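FrnE protein (Deinococcus radiodurans, PDB 5CO3) probably works as a disulfide oxidoreductase of the DsbA-like thioredoxin family, making or rearranging disulfide bonds in other proteins. Local coordinates at residues Phe194-Lys199 with Gly213-Val218; Gly28-Glu33 with Met128-Leu133; Ile20-Cys25 with Thr189-Phe194. All coordinates share one frame; numbering follows the deposited sequence. Where two conformers were deposited one is given.

Contact 1. Residues Phe194-Lys199 with Gly213-Val218; sequences FVLGGK and GALSQV
L196 points its isobutyl group at the helix and fills a hollow lined by A214, L215 and V218, a contact that belongs to the C-terminal beta-beta-alpha part of the thioredoxin fold, where helix 208-222 lies against the hairpin of strands 193-196 and 200-203. The short strand and helix axes pass 9.8 Å apart and run almost the same way, 20° between their directions. That is close enough for one leucine to span the gap.

The knob is the methyl CD2 of L196. It stands 3.7 Å from A214 CB, which forms one wall of the hollow. The second wall is the methyl CD2 of L215, also 3.7 Å from L196 CD2. At L196 CD2 the directions to these two methyls open an angle of about 111°, so it sits between them rather than against one. L215 starts from its backbone away from the strand and reaches back with its branch end; its side chain crosses that of L196 at about a right angle. The third element is V218, one helical turn beyond A214, whose CG2 lies 4.2 Å from L196 CB and so covers the root of the leucine. With CG anti to its own carbonyl carbon (chi1 -63°), L196 carries CD2 forward into this recess. V202 of the adjacent strand also touches L196.

Past the strand, G197 and G198 both have positive phi and form a type I'-like turn, closed by K199 N to L196 O at 3.1 Å. There the helix surface meets bare backbone, V218 CG1 lying 4.5 Å from G197 CA.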
ATOM      1  N   PHE A 194       0.382   6.179   5.989  1.00 34.27           N
ATOM      2  CA  PHE A 194      -0.093   7.248   5.119  1.00 36.65           C
ATOM      3  C   PHE A 194       0.628   8.567   5.364  1.00 36.05           C
ATOM      4  O   PHE A 194       0.842   8.974   6.508  1.00 39.01           O
ATOM      5  CB  PHE A 194      -1.593   7.480   5.314  1.00 32.56           C
ATOM      6  CG  PHE A 194      -2.440   6.270   5.087  1.00 29.69           C
ATOM      7  CD1 PHE A 194      -2.587   5.309   6.078  1.00 29.87           C
ATOM      8  CD2 PHE A 194      -3.116   6.099   3.892  1.00 32.38           C
ATOM      9  CE1 PHE A 194      -3.382   4.205   5.883  1.00 30.21           C
ATOM     10  CE2 PHE A 194      -3.917   4.999   3.688  1.00 28.46           C
ATOM     11  CZ  PHE A 194      -4.055   4.043   4.690  1.00 30.02           C
ATOM     12  N   VAL A 195       1.004   9.238   4.282  1.00 35.26           N
ATOM     13  CA  VAL A 195       1.529  10.589   4.373  1.00 41.88           C
ATOM     14  C   VAL A 195       0.649  11.482   3.511  1.00 39.44           C
ATOM     15  O   VAL A 195       0.465  11.222   2.318  1.00 35.86           O
ATOM     16  CB  VAL A 195       2.995  10.679   3.923  1.00 44.05           C
ATOM     17  CG1 VAL A 195       3.460  12.123   3.945  1.00 47.48           C
ATOM     18  CG2 VAL A 195       3.869   9.822   4.817  1.00 45.88           C
ATOM     19  N   LEU A 196       0.075  12.509   4.125  1.00 39.79           N
ATOM     20  CA  LEU A 196      -0.834  13.396   3.419  1.00 42.12           C
ATOM     21  C   LEU A 196      -0.244  14.805   3.298  1.00 44.95           C
ATOM     22  O   LEU A 196       0.225  15.400   4.280  1.00 45.21           O
ATOM     23  CB  LEU A 196      -2.195  13.432   4.122  1.00 42.07           C
ATOM     24  CG  LEU A 196      -3.021  12.143   4.197  1.00 43.17           C
ATOM     25  CD1 LEU A 196      -2.689  11.298   5.429  1.00 39.00           C
ATOM     26  CD2 LEU A 196      -4.502  12.477   4.174  1.00 40.77           C
ATOM     27  N   GLY A 197      -0.230  15.324   2.072  1.00 43.97           N
ATOM     28  CA  GLY A 197       0.281  16.661   1.815  1.00 50.30           C
ATOM     29  C   GLY A 197       1.746  16.839   2.172  1.00 52.25           C
ATOM     30  O   GLY A 197       2.217  17.962   2.374  1.00 52.67           O
ATOM     31  N   GLY A 198       2.465  15.722   2.266  1.00 50.43           N
ATOM     32  CA  GLY A 198       3.885  15.734   2.564  1.00 49.21           C
ATOM     33  C   GLY A 198       4.182  16.175   3.982  1.00 49.79           C
ATOM     34  O   GLY A 198       5.337  16.369   4.353  1.00 62.79           O
ATOM     35  N   LYS A 199       3.133  16.320   4.783  1.00 54.30           N
ATOM     36  CA  LYS A 199       3.253  16.914   6.106  1.00 58.45           C
ATOM     37  C   LYS A 199       2.713  16.003   7.202  1.00 53.70           C
ATOM     38  O   LYS A 199       3.317  15.878   8.269  1.00 56.49           O
ATOM     39  CB  LYS A 199       2.518  18.259   6.145  1.00 60.79           C
ATOM     40  CG  LYS A 199       2.588  18.963   7.486  1.00 71.90           C
ATOM     41  CD  LYS A 199       1.556  20.074   7.602  1.00 77.20           C
ATOM     42  CE  LYS A 199       1.593  21.022   6.418  1.00 81.15           C
ATOM     43  NZ  LYS A 199       0.583  22.109   6.569  1.00 81.05           N
ATOM     44  N   GLY A 213     -10.816  12.814   7.953  1.00 43.29           N
ATOM     45  CA  GLY A 213     -10.492  13.983   8.744  1.00 45.02           C
ATOM     46  C   GLY A 213      -9.176  14.591   8.306  1.00 44.28           C
ATOM     47  O   GLY A 213      -9.031  15.805   8.242  1.00 45.28           O
ATOM     48  N   ALA A 214      -8.206  13.735   8.005  1.00 42.60           N
ATOM     49  CA  ALA A 214      -6.901  14.194   7.546  1.00 43.92           C
ATOM     50  C   ALA A 214      -6.993  14.854   6.170  1.00 39.30           C
ATOM     51  O   ALA A 214      -6.450  15.935   5.957  1.00 42.58           O
ATOM     52  CB  ALA A 214      -5.917  13.028   7.513  1.00 44.82           C
ATOM     53  N   LEU A 215      -7.671  14.189   5.236  1.00 40.18           N
ATOM     54  CA  LEU A 215      -7.923  14.769   3.919  1.00 35.04           C
ATOM     55  C   LEU A 215      -8.554  16.152   4.052  1.00 38.43           C
ATOM     56  O   LEU A 215      -8.102  17.120   3.426  1.00 36.78           O
ATOM     57  CB  LEU A 215      -8.832  13.853   3.101  1.00 33.33           C
ATOM     58  CG  LEU A 215      -8.201  12.552   2.590  1.00 33.17           C
ATOM     59  CD1 LEU A 215      -9.275  11.661   2.014  1.00 34.59           C
ATOM     60  CD2 LEU A 215      -7.121  12.860   1.552  1.00 37.07           C
ATOM     61  N   SER A 216      -9.587  16.229   4.891  1.00 40.39           N
ATOM     62  CA  SER A 216     -10.345  17.454   5.112  1.00 41.50           C
ATOM     63  C   SER A 216      -9.494  18.541   5.750  1.00 45.00           C
ATOM     64  O   SER A 216      -9.621  19.718   5.407  1.00 43.25           O
ATOM     65  CB  SER A 216     -11.564  17.183   6.004  1.00 42.77           C
ATOM     66  OG  SER A 216     -12.371  16.147   5.475  1.00 48.24           O
ATOM     67  N   GLN A 217      -8.642  18.153   6.694  1.00 46.40           N
ATOM     68  CA  GLN A 217      -7.781  19.120   7.356  1.00 49.01           C
ATOM     69  C   GLN A 217      -6.780  19.686   6.358  1.00 50.28           C
ATOM     70  O   GLN A 217      -6.539  20.889   6.320  1.00 52.36           O
ATOM     71  CB  GLN A 217      -7.050  18.490   8.543  1.00 57.36           C
ATOM     72  CG  GLN A 217      -6.008  19.403   9.176  1.00 67.21           C
ATOM     73  CD  GLN A 217      -5.449  18.858  10.479  1.00 70.39           C
ATOM     74  OE1 GLN A 217      -6.048  17.985  11.111  1.00 69.46           O
ATOM     75  NE2 GLN A 217      -4.297  19.375  10.888  1.00 66.96           N
ATOM     76  N   VAL A 218      -6.206  18.813   5.538  1.00 45.00           N
ATOM     77  CA  VAL A 218      -5.216  19.254   4.566  1.00 45.03           C
ATOM     78  C   VAL A 218      -5.838  20.186   3.536  1.00 44.59           C
ATOM     79  O   VAL A 218      -5.273  21.236   3.238  1.00 47.75           O
ATOM     80  CB  VAL A 218      -4.552  18.064   3.855  1.00 46.48           C
ATOM     81  CG1 VAL A 218      -3.703  18.549   2.689  1.00 46.83           C
ATOM     82  CG2 VAL A 218      -3.715  17.280   4.840  1.00 49.11           C
TER

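Contact 2. Residues Gly28-Glu33 with Met128-Leu133; sequences GKRRFE and MKERLL
K29 and E130 reach toward each other from two helices that run in opposing senses but strongly inclined, 137° between their directions, with axes 12.3 Å apart, a separation that long polar side chains bridge. Their side chains cross obliquely. K29 is extended until its last bond, where chi4 of -69° turns the ammonium toward the carboxylate; NZ meets E130 OE1 at 2.8 Å, on the anti side of the carboxylate. Within its own helix the same nitrogen donates to E33 OE2 at 2.6 Å, on the syn side, and D126 is a further salt-bridge partner, so three carboxylates converge on one ammonium. This positive charge probably offsets the repulsion between E33 OE2 and E130 OE1, 4.4 Å apart.

R30 approaches differently. Its side chain runs at about a right angle to E130, yet the guanidinium and carboxylate planes are only 12° apart. In the conformer described, one of two modelled, NH2 gives a 3.1 Å bond to E130 OE2 on the syn side, while R30 NH1 bonds to the backbone O of E95. Y26 OH also bonds to E130 OE2.

Behind the ammonium along the chain, the aliphatic part of K29 packs on L133, CD lying 3.8 Å from L133 CD1. K129 adds its CG at 4.3 Å from K29 CE, then leads its amine away to S18. Together K29, R30, E33 and E130 form an interhelical salt-bridge network, joining helix 23-38, at whose start the CxxC lies, to helix 125-137 of the DsbA-like thioredoxin domain.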
ATOM      1  N   GLY A  28      -6.413  -1.472   5.098  1.00 24.13           N
ATOM      2  CA  GLY A  28      -6.170  -0.039   5.068  1.00 26.22           C
ATOM      3  C   GLY A  28      -6.485   0.596   3.729  1.00 25.02           C
ATOM      4  O   GLY A  28      -6.914   1.757   3.652  1.00 26.58           O
ATOM      5  N   LYS A  29      -6.253  -0.161   2.657  1.00 24.99           N
ATOM      6  CA  LYS A  29      -6.566   0.325   1.325  1.00 24.55           C
ATOM      7  C   LYS A  29      -8.077   0.519   1.194  1.00 23.39           C
ATOM      8  O   LYS A  29      -8.535   1.534   0.649  1.00 24.73           O
ATOM      9  CB  LYS A  29      -6.043  -0.637   0.256  1.00 22.91           C
ATOM     10  CG  LYS A  29      -6.251  -0.183  -1.197  1.00 23.90           C
ATOM     11  CD  LYS A  29      -5.593  -1.176  -2.178  1.00 23.32           C
ATOM     12  CE  LYS A  29      -5.485  -0.609  -3.584  1.00 24.04           C
ATOM     13  NZ  LYS A  29      -6.820  -0.464  -4.238  1.00 27.14           N
ATOM     14  N   ARG A  30      -8.847  -0.438   1.701  1.00 23.30           N
ATOM     15  CA  ARG A  30     -10.309  -0.313   1.668  0.53 24.36           C
ATOM     16  C   ARG A  30     -10.793   0.858   2.525  1.00 26.73           C
ATOM     17  O   ARG A  30     -11.673   1.631   2.112  1.00 26.38           O
ATOM     18  CB  ARG A  30     -10.983  -1.610   2.127  0.53 22.34           C
ATOM     19  CG  ARG A  30     -10.931  -2.743   1.084  0.53 24.18           C
ATOM     20  CD  ARG A  30     -11.815  -2.420  -0.126  0.53 26.05           C
ATOM     21  NE  ARG A  30     -11.416  -3.220  -1.281  0.53 24.38           N
ATOM     22  CZ  ARG A  30     -11.959  -4.389  -1.612  0.53 26.26           C
ATOM     23  NH1 ARG A  30     -12.951  -4.894  -0.896  0.53 30.14           N
ATOM     24  NH2 ARG A  30     -11.510  -5.057  -2.668  0.53 21.71           N
ATOM     25  N   ARG A  31     -10.223   1.005   3.715  1.00 25.01           N
ATOM     26  CA  ARG A  31     -10.659   2.090   4.602  1.00 23.78           C
ATOM     27  C   ARG A  31     -10.306   3.446   4.018  1.00 25.15           C
ATOM     28  O   ARG A  31     -11.096   4.387   4.126  1.00 27.10           O
ATOM     29  CB  ARG A  31     -10.050   1.931   5.998  1.00 29.46           C
ATOM     30  CG  ARG A  31     -10.570   0.687   6.707  1.00 26.77           C
ATOM     31  CD  ARG A  31      -9.996   0.514   8.086  1.00 33.98           C
ATOM     32  NE  ARG A  31     -10.608  -0.631   8.751  1.00 33.46           N
ATOM     33  CZ  ARG A  31     -10.339  -0.996  10.000  1.00 37.98           C
ATOM     34  NH1 ARG A  31      -9.470  -0.304  10.720  1.00 46.60           N
ATOM     35  NH2 ARG A  31     -10.941  -2.048  10.530  1.00 37.05           N
ATOM     36  N   PHE A  32      -9.144   3.546   3.373  1.00 26.52           N
ATOM     37  CA  PHE A  32      -8.780   4.781   2.696  1.00 29.85           C
ATOM     38  C   PHE A  32      -9.735   5.061   1.526  1.00 29.59           C
ATOM     39  O   PHE A  32     -10.137   6.206   1.295  1.00 26.99           O
ATOM     40  CB  PHE A  32      -7.331   4.737   2.193  1.00 27.60           C
ATOM     41  CG  PHE A  32      -6.966   5.936   1.352  1.00 29.87           C
ATOM     42  CD1 PHE A  32      -6.734   7.164   1.948  1.00 28.80           C
ATOM     43  CD2 PHE A  32      -6.890   5.839  -0.029  1.00 34.94           C
ATOM     44  CE1 PHE A  32      -6.420   8.282   1.180  1.00 36.30           C
ATOM     45  CE2 PHE A  32      -6.577   6.946  -0.801  1.00 41.88           C
ATOM     46  CZ  PHE A  32      -6.341   8.174  -0.195  1.00 33.29           C
ATOM     47  N   GLU A  33     -10.098   4.008   0.795  1.00 27.85           N
ATOM     48  CA  GLU A  33     -11.013   4.155  -0.336  1.00 27.10           C
ATOM     49  C   GLU A  33     -12.401   4.609   0.145  1.00 29.72           C
ATOM     50  O   GLU A  33     -13.050   5.429  -0.516  1.00 30.70           O
ATOM     51  CB  GLU A  33     -11.073   2.847  -1.139  1.00 26.97           C
ATOM     52  CG  GLU A  33      -9.867   2.696  -2.059  1.00 26.59           C
ATOM     53  CD  GLU A  33      -9.669   1.292  -2.597  1.00 29.68           C
ATOM     54  OE1 GLU A  33     -10.423   0.376  -2.208  1.00 29.23           O
ATOM     55  OE2 GLU A  33      -8.736   1.109  -3.411  1.00 30.16           O
ATOM     56  N   MET A 128      -2.690  -2.538 -10.037  1.00 26.06           N
ATOM     57  CA  MET A 128      -1.687  -3.588  -9.841  1.00 23.07           C
ATOM     58  C   MET A 128      -1.562  -3.938  -8.364  1.00 24.92           C
ATOM     59  O   MET A 128      -1.509  -5.116  -8.011  1.00 22.35           O
ATOM     60  CB  MET A 128      -0.325  -3.160 -10.387  1.00 27.82           C
ATOM     61  CG  MET A 128       0.651  -4.326 -10.590  1.00 26.73           C
ATOM     62  SD  MET A 128       0.111  -5.490 -11.877  1.00 28.01           S
ATOM     63  CE  MET A 128      -0.505  -6.859 -10.922  1.00 27.59           C
ATOM     64  N   LYS A 129      -1.521  -2.911  -7.510  1.00 24.14           N
ATOM     65  CA  LYS A 129      -1.418  -3.126  -6.066  1.00 22.13           C
ATOM     66  C   LYS A 129      -2.609  -3.947  -5.588  1.00 22.91           C
ATOM     67  O   LYS A 129      -2.452  -4.945  -4.887  1.00 21.25           O
ATOM     68  CB  LYS A 129      -1.342  -1.791  -5.307  1.00 25.77           C
ATOM     69  CG  LYS A 129      -1.425  -1.937  -3.789  1.00 25.64           C
ATOM     70  CD  LYS A 129      -0.126  -2.469  -3.194  1.00 35.57           C
ATOM     71  CE  LYS A 129      -0.211  -2.539  -1.679  1.00 36.22           C
ATOM     72  NZ  LYS A 129       1.056  -3.019  -1.054  1.00 34.44           N
ATOM     73  N   GLU A 130      -3.800  -3.519  -5.990  1.00 24.29           N
ATOM     74  CA  GLU A 130      -5.041  -4.213  -5.669  1.00 21.81           C
ATOM     75  C   GLU A 130      -5.006  -5.693  -6.083  1.00 21.95           C
ATOM     76  O   GLU A 130      -5.318  -6.578  -5.281  1.00 20.93           O
ATOM     77  CB  GLU A 130      -6.211  -3.494  -6.351  1.00 20.86           C
ATOM     78  CG  GLU A 130      -7.549  -4.211  -6.258  1.00 24.79           C
ATOM     79  CD  GLU A 130      -8.203  -4.048  -4.897  1.00 25.11           C
ATOM     80  OE1 GLU A 130      -7.858  -3.090  -4.172  1.00 24.91           O
ATOM     81  OE2 GLU A 130      -9.061  -4.879  -4.552  1.00 26.34           O
ATOM     82  N   ARG A 131      -4.607  -5.946  -7.331  1.00 20.51           N
ATOM     83  CA  ARG A 131      -4.540  -7.303  -7.869  1.00 22.43           C
ATOM     84  C   ARG A 131      -3.594  -8.177  -7.073  1.00 19.17           C
ATOM     85  O   ARG A 131      -3.918  -9.322  -6.771  1.00 22.09           O
ATOM     86  CB  ARG A 131      -4.095  -7.280  -9.329  1.00 25.44           C
ATOM     87  CG  ARG A 131      -4.204  -8.655 -10.007  1.00 26.73           C
ATOM     88  CD  ARG A 131      -5.670  -9.080 -10.076  1.00 25.27           C
ATOM     89  NE  ARG A 131      -5.882 -10.489 -10.426  1.00 26.82           N
ATOM     90  CZ  ARG A 131      -5.892 -11.493  -9.550  1.00 25.20           C
ATOM     91  NH1 ARG A 131      -5.645 -11.268  -8.257  1.00 25.43           N
ATOM     92  NH2 ARG A 131      -6.127 -12.728  -9.967  1.00 29.86           N
ATOM     93  N   LEU A 132      -2.425  -7.631  -6.731  1.00 18.68           N
ATOM     94  CA  LEU A 132      -1.439  -8.368  -5.946  1.00 22.27           C
ATOM     95  C   LEU A 132      -1.937  -8.665  -4.528  1.00 19.73           C
ATOM     96  O   LEU A 132      -1.750  -9.768  -4.025  1.00 20.87           O
ATOM     97  CB  LEU A 132      -0.111  -7.602  -5.903  1.00 19.93           C
ATOM     98  CG  LEU A 132       0.611  -7.729  -7.238  1.00 18.88           C
ATOM     99  CD1 LEU A 132       1.627  -6.610  -7.390  1.00 22.08           C
ATOM    100  CD2 LEU A 132       1.293  -9.115  -7.353  1.00 21.19           C
ATOM    101  N   LEU A 133      -2.590  -7.692  -3.901  1.00 18.91           N
ATOM    102  CA  LEU A 133      -3.126  -7.924  -2.562  1.00 20.84           C
ATOM    103  C   LEU A 133      -4.141  -9.070  -2.575  1.00 20.10           C
ATOM    104  O   LEU A 133      -4.126  -9.938  -1.700  1.00 18.38           O
ATOM    105  CB  LEU A 133      -3.763  -6.635  -2.004  1.00 18.87           C
ATOM    106  CG  LEU A 133      -2.743  -5.552  -1.619  1.00 19.10           C
ATOM    107  CD1 LEU A 133      -3.447  -4.199  -1.399  1.00 20.48           C
ATOM    108  CD2 LEU A 133      -1.973  -5.982  -0.366  1.00 24.05           C
TER

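Contact 3. Residues Ile20-Cys25 with Thr189-Phe194; sequences IACPWC and TGVPFF
C25 and P192 lie side by side across the contact, their CA atoms 5.0 Å apart, the nearest CA pair between residues I20-C25 and T189-F194. P192 follows a cis peptide bond, which turns the V191-P192 link toward the start of helix 23-38.

The first group of contacts involves backbone atoms. C25 SG lies 3.5 Å from P192 N, a van der Waals approach, since a proline nitrogen carries no hydrogen to donate. C22 has its sulfur anti to its backbone N (chi1 180°), which directs the thiol at the cis-proline loop; SG stands 3.6 Å from V191 O. On the proline ring, P192 CD lies 3.7 Å from W24 O.

Between the cysteines themselves, C22 SG and C25 SG are 3.8 Å apart, too far for a disulfide, so the pair is open here, although the C22-C25 bond is seen in another structure of this protein.

The remaining group is apolar. V191 lies alongside both cysteines: its CB is 3.6 Å from C25 SG, and its CG2 methyl reaches C22 CB at 4.1 Å. The proline ring packs through P192 CD against W24 CB, 4.0 Å away, while the indole leads off toward helix 78-93, where M88 and T91 touch it.

Through backbone hydrogen bonds P192 pairs with G204, and F194, already in the strand, with V202. A CxxC at the start of a helix, faced by a cis-proline loop, is the hallmark of the thioredoxin-fold active site, consistent with a DsbA-like redox centre in this protein.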
ATOM      1  N   ILE A  20       2.682  -6.040   0.150  1.00 25.58           N
ATOM      2  CA  ILE A  20       1.715  -7.000  -0.366  0.61 24.03           C
ATOM      3  C   ILE A  20       1.473  -8.105   0.654  1.00 22.70           C
ATOM      4  O   ILE A  20       0.360  -8.637   0.750  1.00 22.98           O
ATOM      5  CB  ILE A  20       2.202  -7.594  -1.708  0.61 22.08           C
ATOM      6  CG1 ILE A  20       2.193  -6.503  -2.778  0.61 24.97           C
ATOM      7  CG2 ILE A  20       1.341  -8.772  -2.146  0.61 23.75           C
ATOM      8  CD1 ILE A  20       3.433  -6.419  -3.594  0.61 26.77           C
ATOM      9  N   ALA A  21       2.493  -8.416   1.447  1.00 22.63           N
ATOM     10  CA  ALA A  21       2.358  -9.484   2.444  1.00 23.47           C
ATOM     11  C   ALA A  21       1.640  -9.066   3.729  1.00 24.09           C
ATOM     12  O   ALA A  21       1.471  -9.886   4.625  1.00 24.62           O
ATOM     13  CB  ALA A  21       3.752 -10.063   2.791  1.00 23.34           C
ATOM     14  N   CYS A  22       1.185  -7.812   3.831  1.00 23.85           N
ATOM     15  CA  CYS A  22       0.566  -7.351   5.073  1.00 25.46           C
ATOM     16  C   CYS A  22      -0.956  -7.289   4.967  1.00 23.49           C
ATOM     17  O   CYS A  22      -1.486  -6.533   4.163  1.00 23.65           O
ATOM     18  CB  CYS A  22       1.107  -5.975   5.463  1.00 25.67           C
ATOM     19  SG  CYS A  22       0.388  -5.330   6.992  1.00 30.21           S
ATOM     20  N   PRO A  23      -1.667  -8.123   5.736  1.00 23.22           N
ATOM     21  CA  PRO A  23      -3.134  -8.130   5.625  1.00 22.01           C
ATOM     22  C   PRO A  23      -3.728  -6.787   6.034  1.00 21.07           C
ATOM     23  O   PRO A  23      -4.800  -6.443   5.522  1.00 22.41           O
ATOM     24  CB  PRO A  23      -3.561  -9.245   6.584  1.00 23.35           C
ATOM     25  CG  PRO A  23      -2.321 -10.139   6.676  1.00 21.46           C
ATOM     26  CD  PRO A  23      -1.170  -9.174   6.647  1.00 25.40           C
ATOM     27  N   TRP A  24      -3.042  -6.033   6.891  1.00 24.04           N
ATOM     28  CA  TRP A  24      -3.578  -4.748   7.334  1.00 26.22           C
ATOM     29  C   TRP A  24      -3.494  -3.729   6.206  1.00 24.75           C
ATOM     30  O   TRP A  24      -4.261  -2.771   6.172  1.00 25.77           O
ATOM     31  CB  TRP A  24      -2.863  -4.249   8.587  1.00 27.90           C
ATOM     32  CG  TRP A  24      -3.305  -4.997   9.802  1.00 30.03           C
ATOM     33  CD1 TRP A  24      -2.592  -5.929  10.496  1.00 31.23           C
ATOM     34  CD2 TRP A  24      -4.582  -4.905  10.448  1.00 33.56           C
ATOM     35  NE1 TRP A  24      -3.340  -6.419  11.536  1.00 34.77           N
ATOM     36  CE2 TRP A  24      -4.565  -5.802  11.536  1.00 38.21           C
ATOM     37  CE3 TRP A  24      -5.737  -4.143  10.218  1.00 32.98           C
ATOM     38  CZ2 TRP A  24      -5.655  -5.962  12.392  1.00 34.64           C
ATOM     39  CZ3 TRP A  24      -6.820  -4.303  11.072  1.00 34.79           C
ATOM     40  CH2 TRP A  24      -6.771  -5.204  12.145  1.00 38.23           C
ATOM     41  N   CYS A  25      -2.594  -3.957   5.253  1.00 23.67           N
ATOM     42  CA  CYS A  25      -2.492  -3.033   4.130  1.00 25.47           C
ATOM     43  C   CYS A  25      -3.698  -3.121   3.203  1.00 24.27           C
ATOM     44  O   CYS A  25      -4.119  -2.115   2.634  1.00 23.56           O
ATOM     45  CB  CYS A  25      -1.191  -3.283   3.357  1.00 24.60           C
ATOM     46  SG  CYS A  25       0.254  -2.668   4.226  1.00 26.16           S
ATOM     47  N   THR A 189       8.191   2.158  10.360  1.00 46.52           N
ATOM     48  CA  THR A 189       8.630   0.802  10.694  1.00 50.66           C
ATOM     49  C   THR A 189       7.485  -0.210  10.610  1.00 50.15           C
ATOM     50  O   THR A 189       7.674  -1.404  10.864  1.00 49.66           O
ATOM     51  CB  THR A 189       9.252   0.742  12.106  1.00 52.15           C
ATOM     52  OG1 THR A 189       8.273   1.127  13.077  1.00 56.07           O
ATOM     53  CG2 THR A 189      10.442   1.684  12.205  1.00 59.18           C
ATOM     54  N   GLY A 190       6.301   0.272  10.246  1.00 43.22           N
ATOM     55  CA  GLY A 190       5.148  -0.589  10.093  1.00 40.24           C
ATOM     56  C   GLY A 190       4.211  -0.071   9.020  1.00 35.70           C
ATOM     57  O   GLY A 190       4.200   1.126   8.722  1.00 37.19           O
ATOM     58  N   VAL A 191       3.421  -0.974   8.443  1.00 33.03           N
ATOM     59  CA  VAL A 191       2.541  -0.626   7.332  1.00 33.69           C
ATOM     60  C   VAL A 191       1.114  -1.105   7.576  1.00 28.57           C
ATOM     61  O   VAL A 191       0.892  -2.067   8.303  1.00 31.80           O
ATOM     62  CB  VAL A 191       3.078  -1.208   6.001  1.00 34.49           C
ATOM     63  CG1 VAL A 191       4.289  -0.412   5.538  1.00 34.47           C
ATOM     64  CG2 VAL A 191       3.414  -2.696   6.143  1.00 33.87           C
ATOM     65  N   PRO A 192       0.123  -0.448   6.959  1.00 27.41           N
ATOM     66  CA  PRO A 192       0.243   0.681   6.036  1.00 26.33           C
ATOM     67  C   PRO A 192       0.615   1.969   6.752  1.00 32.91           C
ATOM     68  O   PRO A 192       0.321   2.139   7.937  1.00 32.51           O
ATOM     69  CB  PRO A 192      -1.154   0.775   5.431  1.00 23.46           C
ATOM     70  CG  PRO A 192      -2.049   0.265   6.490  1.00 29.32           C
ATOM     71  CD  PRO A 192      -1.279  -0.836   7.164  1.00 27.82           C
ATOM     72  N   PHE A 193       1.282   2.860   6.036  1.00 32.50           N
ATOM     73  CA  PHE A 193       1.600   4.168   6.576  1.00 32.53           C
ATOM     74  C   PHE A 193       1.209   5.228   5.557  1.00 31.29           C
ATOM     75  O   PHE A 193       1.654   5.188   4.413  1.00 33.86           O
ATOM     76  CB  PHE A 193       3.087   4.274   6.934  1.00 33.64           C
ATOM     77  CG  PHE A 193       3.409   5.436   7.829  1.00 45.28           C
ATOM     78  CD1 PHE A 193       3.562   6.703   7.304  1.00 37.77           C
ATOM     79  CD2 PHE A 193       3.545   5.259   9.196  1.00 45.75           C
ATOM     80  CE1 PHE A 193       3.855   7.783   8.128  1.00 40.93           C
ATOM     81  CE2 PHE A 193       3.835   6.326  10.023  1.00 47.73           C
ATOM     82  CZ  PHE A 193       3.994   7.589   9.490  1.00 45.66           C
ATOM     83  N   PHE A 194       0.382   6.179   5.989  1.00 34.27           N
ATOM     84  CA  PHE A 194      -0.093   7.248   5.119  1.00 36.65           C
ATOM     85  C   PHE A 194       0.628   8.567   5.364  1.00 36.05           C
ATOM     86  O   PHE A 194       0.842   8.974   6.508  1.00 39.01           O
ATOM     87  CB  PHE A 194      -1.593   7.480   5.314  1.00 32.56           C
ATOM     88  CG  PHE A 194      -2.440   6.270   5.087  1.00 29.69           C
ATOM     89  CD1 PHE A 194      -2.587   5.309   6.078  1.00 29.87           C
ATOM     90  CD2 PHE A 194      -3.116   6.099   3.892  1.00 32.38           C
ATOM     91  CE1 PHE A 194      -3.382   4.205   5.883  1.00 30.21           C
ATOM     92  CE2 PHE A 194      -3.917   4.999   3.688  1.00 28.46           C
ATOM     93  CZ  PHE A 194      -4.055   4.043   4.690  1.00 30.02           C
TER

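In the fold
Contact 3 holds the C22-C25 pair; contact 2 adjoins it and contact 1 lies further along the sheet. Contact 2 has its centre about 10 Å from that of contact 3 and shares helix 23-38 with it; the two also meet directly, with L133 CD2 3.7 Å from I20 O. Contact 1 has its centre about 18 Å from those of both the others. F194 lies in the segments of contacts 1 and 3, though it makes neither contact, as the strand leaving the cis-proline loop goes on to the hairpin. F194 CE2 also lies 3.7 Å from F32 CB of contact 2. In sequence, contact 2 is nested within the loop that contact 3 closes, and contact 1 opens at F194, where contact 3 ends.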